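Local coordinates for protein NDP-N-acetyl-D-galactosaminuronic acid dehydrogenase (Methanosarcina mazei Go1, PDB 3G79) that probably oxidises UDP-N-acetyl-D-mannosamine to its uronic acid with two molecules of NAD+, at residues 161-166 / 172-177; 125-130 / 155-160; 6-11 / 204-209. All coordinates share one frame; numbering follows the deposited sequence.

Contact 1 (161-166 / 172-177); sequences ILEEES and EDFALA
Leu-162 and Phe-174 carry this contact, and the leucine is easily followed outward. Its CB lies obliquely against the outer end of the phenylalanine ring, 3.8 Å from CZ of Phe-174. One bond further, CG of Leu-162 stays alongside the same part of the ring, 4.2 Å from CE1 of Phe-174. At the tip the two methyls leave the ring: CD2 of Leu-162 reaches toward Leu-176 of the strand, which also points at the helix, ending 4.4 Å from CD2 of Leu-176, while the side chain also meets Ile-130 and Val-133 of helix 124-136. Both leucines and the phenylalanine are buried. They sit at the closing step of a beta-alpha-beta unit in the Rossmann-type NAD-binding domain: strand 142-145, helix 154-166, then a short loop and strand 175-178, hydrogen-bonded beside the first strand. Phe-174 comes just ahead of that last strand, and its ring packs against the last turns of the helix. A chi1 of 64° turns the ring away from neither backbone neighbour of CA, and it projects to the helix with CZ leading. Two other helix residues touch the ring. CG of Glu-163 lies at the edge, near the ring plane, 4.3 Å from CZ of Phe-174; the carboxylate itself goes past the ring to accept from the backbone N of Ala-170 in the connecting loop. Ser-166 places OG obliquely to the ring, 4.3 Å from CE2 of Phe-174. That hydroxyl donates to Leu-162 O over 2.6 Å, tilted 25° from the carbonyl plane, while Ser-166 N reaches the same oxygen from the opposite face. OG of Ser-166 is also bonded to Leu-168 N, where the chain leaves the helix.

Contact 2 (125-130 / 155-160); sequences ALIDGI and EGMAKQ
Ile-130 meets Ala-158 where helices 124-136 and 154-166 come together, and this is the closely fitted half of the contact. The two CA atoms, of Ile-130 and Ala-158, are 7.0 Å apart, and Ala-158 is met through its carbonyl oxygen. Ile-130 spreads its branches over the neighbouring turn: CG2, anti to its own backbone N, comes 3.9 Å from Ala-158 O, while the longer arm runs on until CD1 of Ile-130 is 4.6 Å from CB of Ala-158. Both residues are buried, and Ile-130 is covered further by Ile-161 and Leu-162 from the next turn of helix 154-166. The other side is more open to solvent, Ile-127 and Met-157 being partly exposed. There Met-157 leans across with only its terminal methyl, CE, which lies 3.9 Å from CG2 of Ile-127 and a looser 4.4 Å from CD1 of Ile-130. A bent chain makes this possible: chi1 is near +60° (52°), and bends at chi2 and chi3 (-102°) bring CE toward the partner helix. The side chains of Ile-127 and Met-157 cross at about a right angle, touching at a single place instead of lying along each other. The axes of segments 125-130 and 155-160 pass 10.4 Å apart at 49°, as neighbouring helices on one face of the Rossmann-type sheet. Lys-159 starts away from helix 124-136, and its NZ makes a salt bridge with Glu-155 OE1. What joins the helices here is therefore methyl groups, with one backbone carbonyl oxygen, so the joint relies on dispersion and shape, with no directional bond between the two segments.

Contact 3 (6-11 / 204-209); sequences SKLEKL and EASTKR
A capping box begins helix 7-15, and in the first turn that it closes, Leu-8 and Glu-9 lie against Ala-205 and Ser-206 at the start of helix 204-214. Ala-205 is the centre of the contact. Its CB points at the N-terminal helix and is touched by two side chains: CD2 of Leu-8 stands 3.9 Å from CB of Ala-205, and the methylene CG of Glu-9 stands 4.1 Å from the same carbon. Leu-8 gets there with CG anti to its backbone N (chi1 176°), which carries the CD2 branch across to the other helix; there it also lies 3.9 Å from OG of Ser-206. That hydroxyl is a neighbour by packing alone here, since its hydrogen-bonding partners are Asp-203 OD2 and Leu-176 N. Glu-9 works at both ends. While its CG covers the alanine, the chain runs on extended to a carboxylate that turns back on its own helix start. In the box, Glu-9 N gives a nearly straight bond to Ser-6 OG, 3.2 Å long with an angle of 171° at the hydrogen. The reciprocal bond, from Ser-6 N to the Glu-9 carboxylate, is modelled implausibly short, and its length is doubtful. The two helices run in nearly the same direction, with segment axes 10.0 Å apart at 26°, and the CA atoms of Glu-9 and Ala-205 come within 6.2 Å. Further along helix 204-214, Arg-209 NH2 is bonded to Gly-16 O, just beyond the N-terminal helix. Helix 204-214 connects the parallel strands 197-201 and 223-227, so the contact lays the helix preceding the first strand alongside the last crossover of the sheet in a Rossmann-type NAD-binding domain.

Overall arrangement
Contacts 1 and 2 share helix 154-166, and their centres are 10 Å apart: CG2 of Ile-130 packs 3.6 Å from CD2 of Leu-162, so helix 124-136, helix 154-166 and strand 175-178 pack together. Contact 3, about 13 Å from contact 1 between centres, lies across the sheet. Segment 172-177 bridges the two: Asp-173 OD2 pairs with Lys-7 NZ at 3.0 Å, and Leu-176 N probably bonds to Ser-206 OG at 3.2 Å. Contacts 2 and 3 do not touch, their nearest atoms being about 8 Å apart. None of the segments includes the glycine-rich turn after strand 20-24, which probably receives NAD.

Contact 1 (161-166 / 172-177)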
# COMPACT_ATOMS: atom_id res chain seq x y z
N ILE A 161 -17.50 -33.41 0.27
CA ILE A 161 -16.81 -34.63 -0.15
C ILE A 161 -16.30 -35.48 1.02
O ILE A 161 -16.52 -36.69 1.09
CB ILE A 161 -15.62 -34.33 -1.10
CG1 ILE A 161 -16.11 -33.61 -2.35
CG2 ILE A 161 -14.99 -35.61 -1.56
CD1 ILE A 161 -14.99 -33.13 -3.28
N LEU A 162 -15.56 -34.86 1.94
CA LEU A 162 -15.04 -35.62 3.06
C LEU A 162 -16.20 -36.26 3.80
O LEU A 162 -16.10 -37.42 4.20
CB LEU A 162 -14.22 -34.74 4.02
CG LEU A 162 -12.69 -34.63 3.87
CD1 LEU A 162 -12.07 -35.80 3.08
CD2 LEU A 162 -12.29 -33.30 3.26
N GLU A 163 -17.29 -35.51 3.95
CA GLU A 163 -18.40 -35.98 4.75
C GLU A 163 -19.26 -37.01 4.03
O GLU A 163 -19.69 -37.96 4.67
CB GLU A 163 -19.24 -34.82 5.31
CG GLU A 163 -18.44 -33.99 6.33
CD GLU A 163 -19.25 -32.91 7.03
OE1 GLU A 163 -20.27 -32.44 6.48
OE2 GLU A 163 -18.85 -32.50 8.12
N GLU A 164 -19.50 -36.83 2.73
CA GLU A 164 -20.30 -37.76 1.93
C GLU A 164 -19.58 -39.10 1.85
O GLU A 164 -20.22 -40.14 1.92
CB GLU A 164 -20.54 -37.28 0.49
CG GLU A 164 -21.34 -35.98 0.30
CD GLU A 164 -21.23 -35.38 -1.14
OE1 GLU A 164 -20.22 -35.66 -1.86
OE2 GLU A 164 -22.15 -34.61 -1.53
N GLU A 165 -18.27 -39.08 1.67
CA GLU A 165 -17.56 -40.33 1.42
C GLU A 165 -17.38 -41.15 2.70
O GLU A 165 -17.58 -42.38 2.71
CB GLU A 165 -16.22 -40.08 0.72
CG GLU A 165 -16.35 -39.50 -0.70
CD GLU A 165 -16.69 -40.55 -1.76
OE1 GLU A 165 -16.29 -41.73 -1.61
OE2 GLU A 165 -17.35 -40.19 -2.75
N SER A 166 -16.99 -40.47 3.77
CA SER A 166 -16.68 -41.15 5.00
C SER A 166 -17.98 -41.44 5.75
O SER A 166 -18.11 -42.47 6.41
CB SER A 166 -15.77 -40.28 5.88
OG SER A 166 -16.40 -39.04 6.18
N GLU A 172 -16.12 -32.69 14.46
CA GLU A 172 -16.58 -33.53 15.54
C GLU A 172 -15.80 -34.81 15.43
O GLU A 172 -15.05 -35.13 16.34
CB GLU A 172 -18.08 -33.81 15.43
CG GLU A 172 -18.96 -32.61 15.18
CD GLU A 172 -20.37 -33.03 14.85
OE1 GLU A 172 -20.80 -34.09 15.39
OE2 GLU A 172 -21.05 -32.33 14.05
N ASP A 173 -15.94 -35.53 14.32
CA ASP A 173 -15.27 -36.82 14.15
C ASP A 173 -13.83 -36.71 13.68
O ASP A 173 -13.00 -37.52 14.05
CB ASP A 173 -16.06 -37.72 13.20
CG ASP A 173 -17.44 -38.05 13.73
OD1 ASP A 173 -18.45 -37.83 13.02
OD2 ASP A 173 -17.52 -38.53 14.88
N PHE A 174 -13.53 -35.74 12.83
CA PHE A 174 -12.19 -35.57 12.31
C PHE A 174 -11.87 -34.08 12.22
O PHE A 174 -12.78 -33.23 12.32
CB PHE A 174 -12.04 -36.30 10.97
CG PHE A 174 -12.90 -35.74 9.87
CD1 PHE A 174 -12.45 -34.69 9.08
CD2 PHE A 174 -14.16 -36.29 9.61
CE1 PHE A 174 -13.22 -34.16 8.05
CE2 PHE A 174 -14.96 -35.77 8.57
CZ PHE A 174 -14.48 -34.69 7.79
N ALA A 175 -10.58 -33.77 12.10
CA ALA A 175 -10.07 -32.41 12.09
C ALA A 175 -9.74 -31.98 10.65
O ALA A 175 -9.24 -32.79 9.85
CB ALA A 175 -8.83 -32.35 12.97
N LEU A 176 -10.00 -30.71 10.33
CA LEU A 176 -9.85 -30.22 8.97
C LEU A 176 -9.16 -28.87 8.97
O LEU A 176 -9.61 -27.95 9.64
CB LEU A 176 -11.21 -30.03 8.33
CG LEU A 176 -11.54 -30.32 6.87
CD1 LEU A 176 -12.81 -29.56 6.43
CD2 LEU A 176 -10.46 -30.19 5.85
N ALA A 177 -8.13 -28.74 8.14
CA ALA A 177 -7.36 -27.50 8.12
C ALA A 177 -7.04 -27.09 6.70
O ALA A 177 -7.30 -27.85 5.77
CB ALA A 177 -6.09 -27.66 8.90

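Contact 2 (125-130 / 155-160)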
# COMPACT_ATOMS: atom_id res chain seq x y z
N ALA A 125 -8.16 -33.39 -10.33
CA ALA A 125 -7.24 -34.24 -9.59
C ALA A 125 -7.29 -33.98 -8.06
O ALA A 125 -7.09 -34.94 -7.26
CB ALA A 125 -5.80 -34.06 -10.10
N LEU A 126 -7.55 -32.73 -7.67
CA LEU A 126 -7.58 -32.36 -6.24
C LEU A 126 -8.79 -33.00 -5.64
O LEU A 126 -8.71 -33.64 -4.59
CB LEU A 126 -7.69 -30.84 -6.02
CG LEU A 126 -8.11 -30.42 -4.60
CD1 LEU A 126 -7.02 -30.89 -3.60
CD2 LEU A 126 -8.44 -28.92 -4.47
N ILE A 127 -9.91 -32.85 -6.33
CA ILE A 127 -11.14 -33.39 -5.80
C ILE A 127 -11.07 -34.92 -5.81
O ILE A 127 -11.62 -35.56 -4.93
CB ILE A 127 -12.43 -32.87 -6.46
CG1 ILE A 127 -12.90 -33.84 -7.51
CG2 ILE A 127 -12.32 -31.45 -6.98
CD1 ILE A 127 -14.35 -34.15 -7.34
N ASP A 128 -10.39 -35.50 -6.79
CA ASP A 128 -10.19 -36.93 -6.77
C ASP A 128 -9.46 -37.36 -5.50
O ASP A 128 -9.81 -38.35 -4.90
CB ASP A 128 -9.38 -37.38 -7.97
CG ASP A 128 -10.25 -37.78 -9.14
OD1 ASP A 128 -11.27 -37.09 -9.42
OD2 ASP A 128 -9.88 -38.80 -9.77
N GLY A 129 -8.45 -36.58 -5.10
CA GLY A 129 -7.69 -36.89 -3.88
C GLY A 129 -8.50 -36.81 -2.61
O GLY A 129 -8.35 -37.62 -1.71
N ILE A 130 -9.37 -35.81 -2.53
CA ILE A 130 -10.20 -35.58 -1.37
C ILE A 130 -11.13 -36.76 -1.23
O ILE A 130 -11.23 -37.36 -0.15
CB ILE A 130 -10.97 -34.22 -1.49
CG1 ILE A 130 -9.97 -33.07 -1.59
CG2 ILE A 130 -11.80 -33.97 -0.27
CD1 ILE A 130 -10.55 -31.72 -2.01
N GLU A 155 -14.58 -25.12 3.95
CA GLU A 155 -15.86 -25.25 4.66
C GLU A 155 -16.97 -25.65 3.68
O GLU A 155 -18.05 -26.05 4.10
CB GLU A 155 -16.27 -23.94 5.34
CG GLU A 155 -15.27 -23.38 6.33
CD GLU A 155 -15.50 -23.86 7.74
OE1 GLU A 155 -16.40 -24.71 7.93
OE2 GLU A 155 -14.78 -23.40 8.66
N GLY A 156 -16.72 -25.50 2.39
CA GLY A 156 -17.69 -25.84 1.38
C GLY A 156 -17.43 -27.22 0.83
O GLY A 156 -17.71 -28.21 1.48
N MET A 157 -16.88 -27.31 -0.37
CA MET A 157 -16.87 -28.61 -1.04
C MET A 157 -15.90 -29.61 -0.45
O MET A 157 -16.15 -30.81 -0.51
CB MET A 157 -16.76 -28.54 -2.58
CG MET A 157 -15.64 -27.71 -3.19
SD MET A 157 -15.04 -28.50 -4.73
CE MET A 157 -13.54 -29.19 -3.98
N ALA A 158 -14.82 -29.12 0.14
CA ALA A 158 -13.84 -30.01 0.71
C ALA A 158 -14.54 -30.82 1.78
O ALA A 158 -14.58 -32.03 1.65
CB ALA A 158 -12.65 -29.26 1.25
N LYS A 159 -15.17 -30.18 2.76
CA LYS A 159 -15.89 -30.96 3.79
C LYS A 159 -17.11 -31.81 3.28
O LYS A 159 -17.36 -32.89 3.80
CB LYS A 159 -16.26 -30.10 5.00
CG LYS A 159 -17.72 -29.74 5.11
CD LYS A 159 -17.93 -28.43 5.83
CE LYS A 159 -17.87 -28.58 7.33
NZ LYS A 159 -17.00 -27.49 7.86
N GLN A 160 -17.87 -31.31 2.31
CA GLN A 160 -18.96 -32.07 1.72
C GLN A 160 -18.44 -33.43 1.19
O GLN A 160 -18.86 -34.47 1.65
CB GLN A 160 -19.67 -31.25 0.63
CG GLN A 160 -21.01 -30.61 1.05
CD GLN A 160 -20.91 -29.13 1.52
OE1 GLN A 160 -21.64 -28.27 1.01
NE2 GLN A 160 -20.04 -28.86 2.50

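Contact 3 (6-11 / 204-209)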
# COMPACT_ATOMS: atom_id res chain seq x y z
N SER A 6 -14.65 -31.09 23.98
CA SER A 6 -15.51 -31.47 22.86
C SER A 6 -15.24 -32.91 22.43
O SER A 6 -14.21 -33.48 22.75
CB SER A 6 -15.33 -30.51 21.68
OG SER A 6 -14.40 -31.06 20.76
N LYS A 7 -16.17 -33.47 21.69
CA LYS A 7 -15.97 -34.77 21.06
C LYS A 7 -14.65 -34.88 20.30
O LYS A 7 -13.87 -35.79 20.56
CB LYS A 7 -17.16 -35.10 20.15
CG LYS A 7 -17.15 -36.50 19.60
CD LYS A 7 -18.32 -36.66 18.69
CE LYS A 7 -18.31 -38.03 18.06
NZ LYS A 7 -19.45 -38.15 17.10
N LEU A 8 -14.40 -33.97 19.36
CA LEU A 8 -13.15 -33.98 18.57
C LEU A 8 -11.88 -33.89 19.44
O LEU A 8 -10.94 -34.70 19.28
CB LEU A 8 -13.16 -32.87 17.51
CG LEU A 8 -11.89 -32.69 16.67
CD1 LEU A 8 -11.49 -34.00 15.97
CD2 LEU A 8 -12.05 -31.56 15.65
N GLU A 9 -11.87 -32.93 20.37
CA GLU A 9 -10.80 -32.74 21.33
C GLU A 9 -10.42 -34.05 22.04
O GLU A 9 -9.22 -34.32 22.23
CB GLU A 9 -11.18 -31.66 22.36
CG GLU A 9 -11.24 -30.22 21.82
CD GLU A 9 -12.05 -29.25 22.72
OE1 GLU A 9 -12.75 -29.71 23.66
OE2 GLU A 9 -11.98 -28.02 22.47
N LYS A 10 -11.44 -34.83 22.42
CA LYS A 10 -11.28 -36.12 23.12
C LYS A 10 -10.61 -37.17 22.23
O LYS A 10 -9.62 -37.81 22.63
CB LYS A 10 -12.62 -36.70 23.58
CG LYS A 10 -13.36 -35.97 24.68
CD LYS A 10 -14.81 -36.49 24.75
CE LYS A 10 -15.50 -36.17 26.09
NZ LYS A 10 -15.37 -34.73 26.48
N LEU A 11 -11.18 -37.35 21.02
CA LEU A 11 -10.63 -38.24 20.03
C LEU A 11 -9.20 -37.89 19.77
O LEU A 11 -8.38 -38.77 19.65
CB LEU A 11 -11.36 -38.07 18.71
CG LEU A 11 -12.73 -38.69 18.63
CD1 LEU A 11 -13.45 -38.12 17.46
CD2 LEU A 11 -12.45 -40.17 18.48
N GLU A 204 -11.04 -24.38 16.46
CA GLU A 204 -9.79 -24.24 17.20
C GLU A 204 -9.09 -25.57 17.40
O GLU A 204 -7.87 -25.64 17.35
CB GLU A 204 -10.01 -23.52 18.53
CG GLU A 204 -11.07 -22.39 18.47
CD GLU A 204 -10.51 -20.97 18.27
OE1 GLU A 204 -11.26 -20.14 17.71
OE2 GLU A 204 -9.37 -20.67 18.69
N ALA A 205 -9.86 -26.63 17.57
CA ALA A 205 -9.30 -27.97 17.73
C ALA A 205 -8.47 -28.42 16.52
O ALA A 205 -7.37 -28.98 16.70
CB ALA A 205 -10.39 -28.98 18.05
N SER A 206 -8.98 -28.18 15.31
CA SER A 206 -8.27 -28.59 14.05
C SER A 206 -7.07 -27.71 13.77
O SER A 206 -6.03 -28.18 13.33
CB SER A 206 -9.21 -28.51 12.83
OG SER A 206 -10.44 -29.18 13.05
N THR A 207 -7.23 -26.41 14.02
CA THR A 207 -6.11 -25.48 14.02
C THR A 207 -4.95 -25.95 14.89
O THR A 207 -3.82 -25.95 14.44
CB THR A 207 -6.54 -24.05 14.48
OG1 THR A 207 -7.44 -23.47 13.52
CG2 THR A 207 -5.39 -23.15 14.56
N LYS A 208 -5.23 -26.33 16.14
CA LYS A 208 -4.18 -26.72 17.07
C LYS A 208 -3.57 -28.05 16.67
O LYS A 208 -2.35 -28.25 16.87
CB LYS A 208 -4.68 -26.77 18.51
CG LYS A 208 -3.97 -25.76 19.41
CD LYS A 208 -4.94 -25.03 20.36
CE LYS A 208 -4.47 -23.61 20.63
NZ LYS A 208 -5.63 -22.65 20.63
N ARG A 209 -4.39 -28.94 16.12
CA ARG A 209 -3.88 -30.22 15.63
C ARG A 209 -2.98 -29.96 14.44
O ARG A 209 -1.96 -30.68 14.24
CB ARG A 209 -5.01 -31.17 15.22
CG ARG A 209 -4.60 -32.60 14.90
CD ARG A 209 -3.76 -33.18 15.99
NE ARG A 209 -3.69 -34.64 15.91
CZ ARG A 209 -3.16 -35.43 16.84
NH1 ARG A 209 -2.64 -34.91 17.95
NH2 ARG A 209 -3.16 -36.74 16.67